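Local coordinates for uncharacterized protein (Bordetella bronchiseptica, PDB 4XG0), which has no assigned reaction of its own but, as a member of the DUF1537 kinase family, probably phosphorylates an acid sugar or a related compound in a catabolic pathway, at residues I28-D33 and V73-T78; A32-G37 and H79-A84; L107-D112 and V235-G240; T114-F119 and T172-S177. One frame throughout, in Å; residues are numbered along the deposited sequence.

How the contacts relate
All four contacts lie in the sugar-binding N-terminal domain. Contacts 1 and 3 belong to one parallel sheet, where strands 28-32 and 106-110 are neighbours, and their centres are about 9 Å apart. Contact 2 shares A32 and D33 with contact 1 and carries on from it, about 11 Å between centres, into the loops beyond the strand ends. Contact 4 is centred about 12 Å from contact 2 and 15 Å from contact 3; in the chain, both its segments come between the two strands that contact 3 pairs. Side chains of contacts 2, 3 and 4 come close to one bound citrate, probably from the crystallisation liquor, which may mark a pocket shaped by these loops.

Contact 1. Residues I28-D33 and V73-T78; sequences IGIVAD and VLAVTT
The carbonyl oxygen of A32 receives the backbone N-H of T78, with 2.9 Å between T78 N and A32 O. Two more groups crowd the same oxygen: the CA-H of T77, at 3.2 Å from T77 CA to A32 O, and the hydroxyl of T78. The T78 hydroxyl also pairs with S80 OG, so its role at A32 O is less certain than that of the amide. With OG1 set between the backbone N and the carbonyl carbon (chi1 47°), T78 can hold its oxygen over the end of the strand pair, while its side chain crosses that of V31 at about a right angle, CG2 meeting CG1.

Towards the start of the strands the backbone bonds continue in parallel fashion, I30 and A32 each giving and receiving one: I30 N binds L74 O at 2.9 Å and V76 N binds I30 O at 3.0 Å. Beta-branched I28, I30, V31, V73 and V76 suit extended strands, and small A32 and A75 suit the face packed on helix 35-47. On that face I30 reaches obliquely over V73, its CD1 lying 3.6 Å from V73 CG1, and I30 CB lies 4.0 Å from A75 CB. I28 and V73 run side by side there. V31 and L74 occupy the other face and meet L99 of helix 85-101. Strand 28-32 is thus an inner strand of an all-parallel sheet, between 73-77 and 106-110, with helices on both faces, as in Rossmann-like α/β/α folds.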
loop_
_atom_site.group_PDB
_atom_site.type_symbol
_atom_site.label_atom_id
_atom_site.label_comp_id
_atom_site.label_asym_id
_atom_site.label_seq_id
_atom_site.Cartn_x
_atom_site.Cartn_y
_atom_site.Cartn_z
ATOM N N ILE A 28 -12.890 1.069 4.748
ATOM C CA ILE A 28 -12.331 2.377 4.383
ATOM C C ILE A 28 -13.407 3.216 3.775
ATOM O O ILE A 28 -14.174 2.750 2.953
ATOM C CB ILE A 28 -11.225 2.218 3.346
ATOM C CG1 ILE A 28 -10.012 1.528 3.956
ATOM C CG2 ILE A 28 -10.845 3.577 2.761
ATOM C CD1 ILE A 28 -9.185 0.764 2.954
ATOM N N GLY A 29 -13.504 4.460 4.209
ATOM C CA GLY A 29 -14.384 5.423 3.583
ATOM C C GLY A 29 -13.562 6.503 2.888
ATOM O O GLY A 29 -12.595 7.005 3.455
ATOM N N ILE A 30 -13.949 6.849 1.664
ATOM C CA ILE A 30 -13.341 7.930 0.894
ATOM C C ILE A 30 -14.382 9.052 0.684
ATOM O O ILE A 30 -15.410 8.850 0.049
ATOM C CB ILE A 30 -12.874 7.458 -0.496
ATOM C CG1 ILE A 30 -11.798 6.391 -0.390
ATOM C CG2 ILE A 30 -12.335 8.662 -1.280
ATOM C CD1 ILE A 30 -11.646 5.659 -1.716
ATOM N N VAL A 31 -14.136 10.232 1.264
ATOM C CA VAL A 31 -14.976 11.410 1.037
ATOM C C VAL A 31 -14.270 12.400 0.086
ATOM O O VAL A 31 -13.263 13.001 0.462
ATOM C CB VAL A 31 -15.243 12.142 2.371
ATOM C CG1 VAL A 31 -16.145 13.347 2.148
ATOM C CG2 VAL A 31 -15.857 11.209 3.379
ATOM N N ALA A 32 -14.780 12.546 -1.137
ATOM C CA ALA A 32 -14.220 13.483 -2.109
ATOM C C ALA A 32 -15.157 14.633 -2.366
ATOM O O ALA A 32 -16.369 14.465 -2.320
ATOM C CB ALA A 32 -13.930 12.771 -3.411
ATOM N N ASP A 33 -14.606 15.808 -2.667
ATOM C CA ASP A 33 -15.462 16.951 -2.888
ATOM C C ASP A 33 -15.996 17.090 -4.319
ATOM O O ASP A 33 -16.806 17.967 -4.592
ATOM C CB ASP A 33 -14.779 18.244 -2.398
ATOM C CG ASP A 33 -13.572 18.633 -3.226
ATOM O OD1 ASP A 33 -12.936 17.751 -3.836
ATOM O OD2 ASP A 33 -13.282 19.861 -3.276
ATOM N N VAL A 73 -14.449 -0.875 0.554
ATOM C CA VAL A 73 -14.206 0.585 0.395
ATOM C C VAL A 73 -15.445 1.234 -0.187
ATOM O O VAL A 73 -16.012 0.742 -1.158
ATOM C CB VAL A 73 -13.028 0.856 -0.577
ATOM C CG1 VAL A 73 -12.775 2.346 -0.812
ATOM C CG2 VAL A 73 -11.784 0.174 -0.105
ATOM N N LEU A 74 -15.882 2.336 0.430
ATOM C CA LEU A 74 -17.019 3.099 -0.083
ATOM C C LEU A 74 -16.571 4.520 -0.370
ATOM O O LEU A 74 -16.093 5.187 0.531
ATOM C CB LEU A 74 -18.183 3.113 0.910
ATOM C CG LEU A 74 -19.421 3.956 0.542
ATOM C CD1 LEU A 74 -19.926 3.788 -0.898
ATOM C CD2 LEU A 74 -20.570 3.667 1.513
ATOM N N ALA A 75 -16.727 4.947 -1.625
ATOM C CA ALA A 75 -16.349 6.286 -2.085
ATOM C C ALA A 75 -17.557 7.130 -2.456
ATOM O O ALA A 75 -18.491 6.683 -3.137
ATOM C CB ALA A 75 -15.396 6.195 -3.266
ATOM N N VAL A 76 -17.552 8.381 -1.987
ATOM C CA VAL A 76 -18.684 9.259 -2.177
ATOM C C VAL A 76 -18.202 10.649 -2.579
ATOM O O VAL A 76 -17.067 11.002 -2.318
ATOM C CB VAL A 76 -19.493 9.384 -0.878
ATOM C CG1 VAL A 76 -19.809 8.010 -0.354
ATOM C CG2 VAL A 76 -18.705 10.162 0.159
ATOM N N THR A 77 -19.071 11.408 -3.234
ATOM C CA THR A 77 -18.770 12.796 -3.523
ATOM C C THR A 77 -19.749 13.699 -2.784
ATOM O O THR A 77 -20.964 13.431 -2.718
ATOM C CB THR A 77 -18.836 13.142 -5.014
ATOM O OG1 THR A 77 -18.741 14.566 -5.153
ATOM C CG2 THR A 77 -20.136 12.668 -5.623
ATOM N N THR A 78 -19.231 14.768 -2.213
ATOM C CA THR A 78 -20.098 15.710 -1.507
ATOM C C THR A 78 -20.567 16.832 -2.432
ATOM O O THR A 78 -21.306 17.708 -2.007
ATOM C CB THR A 78 -19.362 16.341 -0.318
ATOM O OG1 THR A 78 -18.076 16.766 -0.753
ATOM C CG2 THR A 78 -19.190 15.353 0.821
#

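Contact 2. Residues A32-G37 and H79-A84; sequences ADDLTG and HSRPLA
R81 grips the carboxylate of D33 side-on: NE meets OD2 and NH1 meets OD1. The separations are 3.0 Å for R81 NE to D33 OD2 and 3.1 Å for R81 NH1 to D33 OD1. Both oxygens lie near the guanidinium plane, but the carboxylate is rotated 43° against it. OD1 is met on its syn side, whereas NE comes to OD2 from above the carboxylate plane. A bend in the arginine chain at chi3 (-73°) swings the guanidinium back across the aspartates.

D34 uses the other direction of approach. Its carboxylate stacks over one face of the guanidinium, the two planes only 21° apart, and the long 3.6 Å pair of D34 OD2 with R81 NH2 is one of charges alone, with no N-H aimed at the oxygen. Aspartate suits this position doubly, since D34 is the N-cap of helix 35-47 and its OD1 accepts G37 N at 2.8 Å. R81 NH1 also hydrogen-bonds the bound citrate, and the two aspartates are well placed to hold the arginine facing it.

Along the backbone, S80 N donates to D33 O at 3.2 Å, and a water bridges that same oxygen to R81 N, weakly on the R81 side. S80 OG turns to E122. The contact thus ties the start of helix 35-47 to the loop that runs from strand 73-77 to helix 85-101.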
loop_
_atom_site.group_PDB
_atom_site.type_symbol
_atom_site.label_atom_id
_atom_site.label_comp_id
_atom_site.label_asym_id
_atom_site.label_seq_id
_atom_site.Cartn_x
_atom_site.Cartn_y
_atom_site.Cartn_z
ATOM N N ALA A 32 -14.780 12.546 -1.137
ATOM C CA ALA A 32 -14.220 13.483 -2.109
ATOM C C ALA A 32 -15.157 14.633 -2.366
ATOM O O ALA A 32 -16.369 14.465 -2.320
ATOM C CB ALA A 32 -13.930 12.771 -3.411
ATOM N N ASP A 33 -14.606 15.808 -2.667
ATOM C CA ASP A 33 -15.462 16.951 -2.888
ATOM C C ASP A 33 -15.996 17.090 -4.319
ATOM O O ASP A 33 -16.806 17.967 -4.592
ATOM C CB ASP A 33 -14.779 18.244 -2.398
ATOM C CG ASP A 33 -13.572 18.633 -3.226
ATOM O OD1 ASP A 33 -12.936 17.751 -3.836
ATOM O OD2 ASP A 33 -13.282 19.861 -3.276
ATOM N N ASP A 34 -15.600 16.226 -5.242
ATOM C CA ASP A 34 -16.225 16.290 -6.545
ATOM C C ASP A 34 -16.250 14.909 -7.197
ATOM O O ASP A 34 -15.610 13.975 -6.712
ATOM C CB ASP A 34 -15.583 17.365 -7.430
ATOM C CG ASP A 34 -14.289 16.938 -8.058
ATOM O OD1 ASP A 34 -13.672 15.929 -7.623
ATOM O OD2 ASP A 34 -13.858 17.661 -8.999
ATOM N N LEU A 35 -17.027 14.789 -8.264
ATOM C CA LEU A 35 -17.242 13.494 -8.901
ATOM C C LEU A 35 -15.972 12.947 -9.533
ATOM O O LEU A 35 -15.687 11.756 -9.448
ATOM C CB LEU A 35 -18.326 13.628 -9.979
ATOM C CG LEU A 35 -18.671 12.354 -10.751
ATOM C CD1 LEU A 35 -19.330 11.348 -9.821
ATOM C CD2 LEU A 35 -19.569 12.682 -11.945
ATOM N N THR A 36 -15.215 13.813 -10.188
ATOM C CA THR A 36 -14.019 13.370 -10.871
ATOM C C THR A 36 -13.051 12.767 -9.851
ATOM O O THR A 36 -12.487 11.698 -10.062
ATOM C CB THR A 36 -13.348 14.528 -11.638
ATOM O OG1 THR A 36 -14.159 14.887 -12.764
ATOM C CG2 THR A 36 -11.989 14.139 -12.130
ATOM N N GLY A 37 -12.868 13.464 -8.734
ATOM C CA GLY A 37 -11.942 13.027 -7.707
ATOM C C GLY A 37 -12.383 11.744 -7.018
ATOM O O GLY A 37 -11.561 10.874 -6.717
ATOM N N HIS A 79 -20.127 16.816 -3.691
ATOM C CA HIS A 79 -20.347 17.943 -4.627
ATOM C C HIS A 79 -20.236 19.302 -3.952
ATOM O O HIS A 79 -21.083 20.172 -4.181
ATOM C CB HIS A 79 -21.726 17.885 -5.290
ATOM C CG HIS A 79 -22.312 16.512 -5.380
ATOM N ND1 HIS A 79 -22.320 15.783 -6.553
ATOM C CD2 HIS A 79 -22.953 15.753 -4.462
ATOM C CE1 HIS A 79 -22.925 14.631 -6.345
ATOM N NE2 HIS A 79 -23.322 14.583 -5.085
ATOM N N SER A 80 -19.189 19.503 -3.160
ATOM C CA SER A 80 -19.121 20.675 -2.284
ATOM C C SER A 80 -18.054 21.709 -2.644
ATOM O O SER A 80 -17.956 22.744 -1.966
ATOM C CB SER A 80 -18.883 20.204 -0.856
ATOM O OG SER A 80 -17.677 19.464 -0.784
ATOM N N ARG A 81 -17.285 21.481 -3.709
ATOM C CA ARG A 81 -16.156 22.370 -4.040
ATOM C C ARG A 81 -16.574 23.837 -4.308
ATOM O O ARG A 81 -15.909 24.777 -3.844
ATOM C CB ARG A 81 -15.379 21.817 -5.233
ATOM C CG ARG A 81 -14.058 22.533 -5.491
ATOM C CD ARG A 81 -13.284 21.851 -6.589
ATOM N NE ARG A 81 -12.714 20.581 -6.144
ATOM C CZ ARG A 81 -11.863 19.849 -6.848
ATOM N NH1 ARG A 81 -11.405 18.710 -6.346
ATOM N NH2 ARG A 81 -11.458 20.241 -8.050
ATOM N N PRO A 82 -17.685 24.046 -5.039
ATOM C CA PRO A 82 -18.118 25.435 -5.263
ATOM C C PRO A 82 -19.090 25.981 -4.214
ATOM O O PRO A 82 -19.626 27.077 -4.415
ATOM C CB PRO A 82 -18.825 25.357 -6.613
ATOM C CG PRO A 82 -19.428 23.982 -6.625
ATOM C CD PRO A 82 -18.470 23.094 -5.848
ATOM N N LEU A 83 -19.313 25.261 -3.118
ATOM C CA LEU A 83 -20.258 25.723 -2.097
ATOM C C LEU A 83 -19.621 26.693 -1.117
ATOM O O LEU A 83 -18.406 26.780 -1.024
ATOM C CB LEU A 83 -20.825 24.552 -1.302
ATOM C CG LEU A 83 -21.731 23.594 -2.085
ATOM C CD1 LEU A 83 -22.369 22.573 -1.145
ATOM C CD2 LEU A 83 -22.799 24.354 -2.868
ATOM N N ALA A 84 -20.459 27.397 -0.359
ATOM C CA ALA A 84 -19.975 28.258 0.706
ATOM C C ALA A 84 -19.619 27.417 1.924
ATOM O O ALA A 84 -20.159 26.328 2.123
ATOM C CB ALA A 84 -21.023 29.299 1.064
HETATM O O HOH W 1 -17.868 19.933 -6.609
#

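Contact 3. Residues L107-D112 and V235-G240; sequences LYKKVD and VPVGSG
Backbone hydrogen bonds join K109 to P236 and G238 in parallel pairing. K109 N donates to P236 O and G238 N returns a bond to K109 O, each at 2.9 Å. Beyond them V111 N reaches G238 O at 2.8 Å, tilted from the carbonyl plane. P236 has no N-H to offer, and its CD instead presses against L107 O at 3.2 Å, leaving that buried oxygen without a partner.

Apolar contacts fill in beside these bonds. L107 and V235 run side by side, with 3.9 Å between L107 CD2 and V235 CG1, and W130 of helix 119-130 touches both. V111 crosses V237 obliquely, CG1 against CG1, while its CG2 leans on G238 O.

Two longer side chains, Y108 and K110, reach across to the turn after strand 234-238. The Y108 ring, its CG anti to the backbone N (chi1 166°), lies along the neighbouring strand with its edge towards P236 O and S239 O; the missing side chain at G238 leaves it room there. Its hydroxyl donates to S239 O, although the modelled 2.5 Å from Y108 OH to S239 O is very short and the exact length deserves caution. K110, bent at chi2 and chi4, lays CE against the start of helix 240-252, 3.6 Å from G240 N. Its ammonium curls back to donate to V111 O at 3.0 Å from above the carbonyl plane.

K110 NZ also binds the citrate, as does D112 OD1. A buried lysine held by a backbone carbonyl and presented to citrate is consistent with a pocket for acidic compounds.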
loop_
_atom_site.group_PDB
_atom_site.type_symbol
_atom_site.label_atom_id
_atom_site.label_comp_id
_atom_site.label_asym_id
_atom_site.label_seq_id
_atom_site.Cartn_x
_atom_site.Cartn_y
_atom_site.Cartn_z
ATOM N N LEU A 107 -10.478 6.516 7.308
ATOM C CA LEU A 107 -11.071 7.596 6.530
ATOM C C LEU A 107 -10.035 8.339 5.682
ATOM O O LEU A 107 -9.006 8.767 6.216
ATOM C CB LEU A 107 -11.686 8.634 7.458
ATOM C CG LEU A 107 -12.475 9.744 6.789
ATOM C CD1 LEU A 107 -13.718 9.157 6.200
ATOM C CD2 LEU A 107 -12.842 10.875 7.778
ATOM N N TYR A 108 -10.321 8.522 4.387
ATOM C CA TYR A 108 -9.467 9.315 3.500
ATOM C C TYR A 108 -10.317 10.447 2.942
ATOM O O TYR A 108 -11.378 10.215 2.353
ATOM C CB TYR A 108 -8.922 8.422 2.386
ATOM C CG TYR A 108 -8.274 9.023 1.142
ATOM C CD1 TYR A 108 -7.657 10.260 1.117
ATOM C CD2 TYR A 108 -8.275 8.273 -0.035
ATOM C CE1 TYR A 108 -7.049 10.740 -0.081
ATOM C CE2 TYR A 108 -7.701 8.738 -1.181
ATOM C CZ TYR A 108 -7.089 9.971 -1.199
ATOM O OH TYR A 108 -6.517 10.373 -2.392
ATOM N N LYS A 109 -9.880 11.683 3.161
ATOM C CA LYS A 109 -10.566 12.816 2.571
ATOM C C LYS A 109 -9.825 13.289 1.321
ATOM O O LYS A 109 -8.654 13.676 1.384
ATOM C CB LYS A 109 -10.673 14.001 3.553
ATOM C CG LYS A 109 -11.544 15.086 3.029
ATOM C CD LYS A 109 -11.695 16.260 4.011
ATOM C CE LYS A 109 -12.849 17.219 3.619
ATOM N NZ LYS A 109 -12.570 18.038 2.404
ATOM N N LYS A 110 -10.504 13.212 0.180
ATOM C CA LYS A 110 -9.936 13.506 -1.127
ATOM C C LYS A 110 -10.308 14.920 -1.551
ATOM O O LYS A 110 -11.496 15.264 -1.679
ATOM C CB LYS A 110 -10.402 12.480 -2.187
ATOM C CG LYS A 110 -10.321 12.949 -3.655
ATOM C CD LYS A 110 -8.854 13.122 -4.126
ATOM C CE LYS A 110 -8.783 13.474 -5.606
ATOM N NZ LYS A 110 -9.301 14.814 -5.891
ATOM N N VAL A 111 -9.261 15.738 -1.713
ATOM C CA VAL A 111 -9.381 17.138 -2.073
ATOM C C VAL A 111 -8.635 17.456 -3.377
ATOM O O VAL A 111 -7.944 16.602 -3.936
ATOM C CB VAL A 111 -8.854 18.041 -0.922
ATOM C CG1 VAL A 111 -9.701 17.847 0.334
ATOM C CG2 VAL A 111 -7.424 17.707 -0.628
ATOM N N ASP A 112 -8.859 18.667 -3.899
ATOM C CA ASP A 112 -8.096 19.197 -5.023
ATOM C C ASP A 112 -6.634 19.302 -4.598
ATOM O O ASP A 112 -6.323 19.805 -3.493
ATOM C CB ASP A 112 -8.653 20.600 -5.381
ATOM C CG ASP A 112 -8.008 21.235 -6.635
ATOM O OD1 ASP A 112 -7.786 20.550 -7.667
ATOM O OD2 ASP A 112 -7.793 22.491 -6.589
ATOM N N VAL A 235 -6.341 10.683 9.897
ATOM C CA VAL A 235 -7.206 11.002 8.779
ATOM C C VAL A 235 -6.429 11.699 7.660
ATOM O O VAL A 235 -6.264 12.930 7.675
ATOM C CB VAL A 235 -8.357 11.941 9.188
ATOM C CG1 VAL A 235 -9.216 12.247 7.971
ATOM C CG2 VAL A 235 -9.226 11.339 10.326
ATOM N N PRO A 236 -5.929 10.931 6.696
ATOM C CA PRO A 236 -5.273 11.610 5.585
ATOM C C PRO A 236 -6.221 12.494 4.786
ATOM O O PRO A 236 -7.363 12.145 4.505
ATOM C CB PRO A 236 -4.753 10.472 4.733
ATOM C CG PRO A 236 -5.569 9.295 5.107
ATOM C CD PRO A 236 -5.940 9.464 6.520
ATOM N N VAL A 237 -5.693 13.649 4.410
ATOM C CA VAL A 237 -6.384 14.612 3.563
ATOM C C VAL A 237 -5.460 14.879 2.409
ATOM O O VAL A 237 -4.389 15.492 2.576
ATOM C CB VAL A 237 -6.640 15.921 4.277
ATOM C CG1 VAL A 237 -7.394 16.910 3.361
ATOM C CG2 VAL A 237 -7.380 15.703 5.597
ATOM N N GLY A 238 -5.837 14.404 1.231
ATOM C CA GLY A 238 -4.924 14.469 0.109
ATOM C C GLY A 238 -5.644 14.465 -1.214
ATOM O O GLY A 238 -6.869 14.395 -1.268
ATOM N N SER A 239 -4.881 14.574 -2.280
ATOM C CA SER A 239 -5.449 14.496 -3.601
ATOM C C SER A 239 -5.260 13.092 -4.110
ATOM O O SER A 239 -5.064 12.126 -3.344
ATOM C CB SER A 239 -4.744 15.462 -4.530
ATOM O OG SER A 239 -3.386 15.079 -4.697
ATOM N N GLY A 240 -5.175 12.973 -5.422
ATOM C CA GLY A 240 -4.891 11.663 -5.989
ATOM C C GLY A 240 -3.516 11.109 -5.667
ATOM O O GLY A 240 -3.290 9.908 -5.776
#

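Contact 4. Residues T114-F119 and T172-S177; sequences TLRGAF and TPVTES
R116 lays the aliphatic base of its side chain across T172 and V174, meeting both at about a right angle. R116 CG touches T172 O at 3.4 Å and V174 CG2 at 3.5 Å, and R116 CB lies 3.4 Å from T172 OG1. No hydrogen bond crosses between the segments, and the buried T172 O finds no polar partner. V174 CG2 presses on T114 O at 3.4 Å, and L115 CD1 reaches E176 O at 3.7 Å.

Salt bridges fix the arginine beyond this shell. With CG of R116 anti to the carbonyl carbon (chi1 -67°) and a bend at chi3, its guanidinium pairs through NE with D112 and through NH1 with D169. D169 also accepts T172 N through its other oxygen, and so links the two segments. The R116 side chain lies close to the citrate, consistent with a place in the ligand pocket. At G117 a CB would jam against the carbonyl O of R116, which calls for glycine; an inverse gamma turn follows at A118.

The first loop connects strand 106-110 to helix 119-130; the second comes after strand 159-160 and leads into helix 179-183. L115 touches L154 of strand 153-156, and F119, opening helix 119-130, packs on helix 179-183.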
loop_
_atom_site.group_PDB
_atom_site.type_symbol
_atom_site.label_atom_id
_atom_site.label_comp_id
_atom_site.label_asym_id
_atom_site.label_seq_id
_atom_site.Cartn_x
_atom_site.Cartn_y
_atom_site.Cartn_z
ATOM N N THR A 114 -4.786 21.389 -5.875
ATOM C CA THR A 114 -4.530 22.820 -5.848
ATOM C C THR A 114 -5.419 23.611 -4.893
ATOM O O THR A 114 -5.555 24.833 -5.043
ATOM C CB THR A 114 -4.535 23.435 -7.271
ATOM O OG1 THR A 114 -5.677 22.989 -8.014
ATOM C CG2 THR A 114 -3.248 23.073 -8.012
ATOM N N LEU A 115 -5.975 22.938 -3.883
ATOM C CA LEU A 115 -6.617 23.603 -2.732
ATOM C C LEU A 115 -7.956 24.295 -2.982
ATOM O O LEU A 115 -8.423 24.985 -2.092
ATOM C CB LEU A 115 -5.686 24.669 -2.126
ATOM C CG LEU A 115 -4.233 24.265 -1.962
ATOM C CD1 LEU A 115 -3.437 25.397 -1.311
ATOM C CD2 LEU A 115 -4.084 22.980 -1.138
ATOM N N ARG A 116 -8.551 24.141 -4.167
ATOM C CA ARG A 116 -9.798 24.821 -4.458
ATOM C C ARG A 116 -10.886 24.184 -3.624
ATOM O O ARG A 116 -10.981 22.950 -3.540
ATOM C CB ARG A 116 -10.154 24.773 -5.941
ATOM C CG ARG A 116 -9.212 25.567 -6.825
ATOM C CD ARG A 116 -9.411 25.254 -8.296
ATOM N NE ARG A 116 -9.038 23.880 -8.622
ATOM C CZ ARG A 116 -9.242 23.290 -9.802
ATOM N NH1 ARG A 116 -9.838 23.953 -10.790
ATOM N NH2 ARG A 116 -8.857 22.031 -10.002
ATOM N N GLY A 117 -11.681 25.025 -2.980
ATOM C CA GLY A 117 -12.772 24.587 -2.139
ATOM C C GLY A 117 -12.811 25.312 -0.806
ATOM O O GLY A 117 -11.984 26.184 -0.545
ATOM N N ALA A 118 -13.788 24.946 0.028
ATOM C CA ALA A 118 -13.866 25.392 1.416
ATOM C C ALA A 118 -12.914 24.557 2.264
ATOM O O ALA A 118 -13.329 23.763 3.122
ATOM C CB ALA A 118 -15.293 25.268 1.935
ATOM N N PHE A 119 -11.627 24.766 2.021
ATOM C CA PHE A 119 -10.602 23.824 2.407
ATOM C C PHE A 119 -10.573 23.571 3.907
ATOM O O PHE A 119 -10.693 22.410 4.347
ATOM C CB PHE A 119 -9.253 24.333 1.902
ATOM C CG PHE A 119 -8.215 23.287 1.750
ATOM C CD1 PHE A 119 -8.235 22.424 0.673
ATOM C CD2 PHE A 119 -7.170 23.189 2.657
ATOM C CE1 PHE A 119 -7.232 21.465 0.542
ATOM C CE2 PHE A 119 -6.195 22.234 2.524
ATOM C CZ PHE A 119 -6.220 21.394 1.476
ATOM N N THR A 172 -13.951 29.089 -8.036
ATOM C CA THR A 172 -13.369 29.068 -6.686
ATOM C C THR A 172 -11.868 29.377 -6.685
ATOM O O THR A 172 -11.036 28.469 -6.550
ATOM C CB THR A 172 -13.526 27.688 -6.000
ATOM O OG1 THR A 172 -12.891 26.686 -6.803
ATOM C CG2 THR A 172 -14.996 27.333 -5.794
ATOM N N PRO A 173 -11.517 30.659 -6.831
ATOM C CA PRO A 173 -10.126 31.103 -6.760
ATOM C C PRO A 173 -9.395 30.646 -5.498
ATOM O O PRO A 173 -10.001 30.426 -4.450
ATOM C CB PRO A 173 -10.261 32.630 -6.771
ATOM C CG PRO A 173 -11.468 32.868 -7.600
ATOM C CD PRO A 173 -12.412 31.745 -7.268
ATOM N N VAL A 174 -8.080 30.532 -5.612
ATOM C CA VAL A 174 -7.210 30.171 -4.488
ATOM C C VAL A 174 -6.410 31.396 -4.049
ATOM O O VAL A 174 -5.736 32.014 -4.863
ATOM C CB VAL A 174 -6.238 29.079 -4.903
ATOM C CG1 VAL A 174 -5.280 28.725 -3.782
ATOM C CG2 VAL A 174 -7.012 27.842 -5.345
ATOM N N THR A 175 -6.471 31.729 -2.764
ATOM C CA THR A 175 -5.884 32.968 -2.278
ATOM C C THR A 175 -4.857 32.801 -1.157
ATOM O O THR A 175 -4.430 33.790 -0.551
ATOM C CB THR A 175 -6.987 33.924 -1.785
ATOM O OG1 THR A 175 -7.773 33.264 -0.785
ATOM C CG2 THR A 175 -7.884 34.327 -2.944
ATOM N N GLU A 176 -4.453 31.570 -0.874
ATOM C CA GLU A 176 -3.399 31.342 0.095
ATOM C C GLU A 176 -2.777 29.976 -0.178
ATOM O O GLU A 176 -3.481 28.956 -0.140
ATOM C CB GLU A 176 -3.972 31.387 1.505
ATOM C CG GLU A 176 -2.965 31.051 2.571
ATOM C CD GLU A 176 -1.767 31.928 2.476
ATOM O OE1 GLU A 176 -1.950 33.175 2.509
ATOM O OE2 GLU A 176 -0.668 31.392 2.335
ATOM N N SER A 177 -1.474 29.975 -0.459
ATOM C CA SER A 177 -0.731 28.796 -0.932
ATOM C C SER A 177 -0.089 28.063 0.241
ATOM O O SER A 177 0.260 26.910 0.135
ATOM C CB SER A 177 0.422 29.252 -1.843
ATOM O OG SER A 177 -0.016 30.026 -2.951
#